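Local atomic coordinates of Avidin/streptavidin (Shewanella denitrificans, PDB entry 3SZH), a protein that probably binds biotin with high affinity, as a dimeric member of the avidin family from a bacterium of a cold environment. Residues 54-58 with 59-63. Residues are numbered along the deposited sequence; the frame is centred on the assembly and turned at random. Where two conformers were deposited one is given.
Sequences GWVFG and TAISF
Ala60 O takes the N-H of Phe57 N at 2.8 Å, nearly straight at 172°, and also receives a CA-H...O contact from Val56 CA. Phe57 O answers with a bond from Ala60 N arriving from well above the carbonyl plane, and the two close a type II' turn with Gly58 and Thr59 at its corners. Gly58, with phi at 67°, suits the first corner. Two residues further from the turn on each strand of the antiparallel hairpin, Trp55 and Ser62 form the next hydrogen-bonded pair; Ser62 N meets Trp55 O at 2.9 Å in the carbonyl plane.

Side chains alternate between two faces. On one, Val56 CG2 lies 4.0 Å from both Ile61 CG1 and Ile61 CD1; with Ile61 CG1 anti to the backbone N (chi1 -179°), the extended isoleucine crosses the valine at a slant. On the other, in the conformer given, Ser62 OG lies at the edge of the Trp55 indole, 3.9 Å from Trp55 CD1, and is hydrogen-bonded to Ser64 OG of the second subunit; a second conformer makes this doubtful. At the turn, Thr59 OG1 is hydrogen-bonded to Gly103 N of that subunit. The Trp55, Phe57, Ala60 and Ser62 face helps build the dimer interface, while Val56 and Ile61 pack on Leu32 of strand 31-37 within the eight-stranded avidin barrel, strands 50-57 and 60-66 lying between strands 31-37 and 73-85.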
# COMPACT_ATOMS: atom_id res chain seq x y z
N GLY B 54 -5.15 1.50 4.06
CA GLY B 54 -4.18 0.45 4.34
C GLY B 54 -4.79 -0.65 5.17
O GLY B 54 -6.02 -0.81 5.22
N TRP B 55 -3.90 -1.36 5.87
CA TRP B 55 -4.26 -2.57 6.64
C TRP B 55 -3.36 -2.67 7.86
O TRP B 55 -2.17 -2.32 7.80
CB TRP B 55 -4.02 -3.84 5.81
CG TRP B 55 -4.89 -3.96 4.60
CD1 TRP B 55 -4.51 -3.76 3.31
CD2 TRP B 55 -6.27 -4.34 4.58
NE1 TRP B 55 -5.60 -3.94 2.48
CE2 TRP B 55 -6.69 -4.30 3.23
CE3 TRP B 55 -7.19 -4.70 5.57
CZ2 TRP B 55 -8.01 -4.61 2.85
CZ3 TRP B 55 -8.50 -5.00 5.20
CH2 TRP B 55 -8.90 -4.96 3.84
N VAL B 56 -3.90 -3.23 8.93
CA VAL B 56 -3.13 -3.62 10.11
C VAL B 56 -3.39 -5.11 10.36
O VAL B 56 -4.53 -5.57 10.32
CB VAL B 56 -3.54 -2.75 11.34
CG1 VAL B 56 -2.90 -3.23 12.61
CG2 VAL B 56 -3.19 -1.29 11.07
N PHE B 57 -2.31 -5.84 10.66
CA PHE B 57 -2.41 -7.25 11.01
C PHE B 57 -1.47 -7.46 12.19
O PHE B 57 -0.27 -7.67 12.01
CB PHE B 57 -2.00 -8.15 9.85
CG PHE B 57 -2.52 -9.57 9.94
CD1 PHE B 57 -2.61 -10.34 8.78
CD2 PHE B 57 -2.94 -10.13 11.14
CE1 PHE B 57 -3.11 -11.62 8.81
CE2 PHE B 57 -3.42 -11.42 11.18
CZ PHE B 57 -3.51 -12.17 10.02
N GLY B 58 -2.00 -7.37 13.40
CA GLY B 58 -1.17 -7.46 14.61
C GLY B 58 -0.26 -6.25 14.68
O GLY B 58 -0.71 -5.11 14.81
N THR B 59 1.04 -6.50 14.57
CA THR B 59 2.01 -5.42 14.50
C THR B 59 2.46 -5.05 13.09
O THR B 59 3.19 -4.10 12.94
CB THR B 59 3.26 -5.74 15.33
OG1 THR B 59 3.91 -6.89 14.76
CG2 THR B 59 2.90 -5.99 16.80
N ALA B 60 2.01 -5.80 12.08
CA ALA B 60 2.28 -5.45 10.69
C ALA B 60 1.29 -4.38 10.24
O ALA B 60 0.12 -4.38 10.62
CB ALA B 60 2.17 -6.67 9.81
N ILE B 61 1.77 -3.48 9.39
CA ILE B 61 0.93 -2.40 8.85
C ILE B 61 1.38 -2.04 7.45
O ILE B 61 2.58 -2.03 7.13
CB ILE B 61 0.96 -1.14 9.78
CG1 ILE B 61 0.07 -0.02 9.23
CG2 ILE B 61 2.39 -0.69 10.07
CD1 ILE B 61 -0.10 1.14 10.16
N SER B 62 0.41 -1.78 6.59
CA SER B 62 0.65 -1.12 5.31
C SER B 62 -0.23 0.13 5.26
O SER B 62 -1.38 0.11 5.74
CB SER B 62 0.34 -2.04 4.11
OG SER B 62 -1.04 -2.16 3.87
N PHE B 63 0.29 1.20 4.68
CA PHE B 63 -0.57 2.35 4.40
C PHE B 63 -0.08 3.04 3.17
O PHE B 63 1.09 2.94 2.81
CB PHE B 63 -0.67 3.29 5.63
CG PHE B 63 0.64 3.84 6.13
CD1 PHE B 63 1.41 3.14 7.04
CD2 PHE B 63 1.09 5.11 5.71
CE1 PHE B 63 2.61 3.66 7.53
CE2 PHE B 63 2.31 5.63 6.22
CZ PHE B 63 3.04 4.91 7.12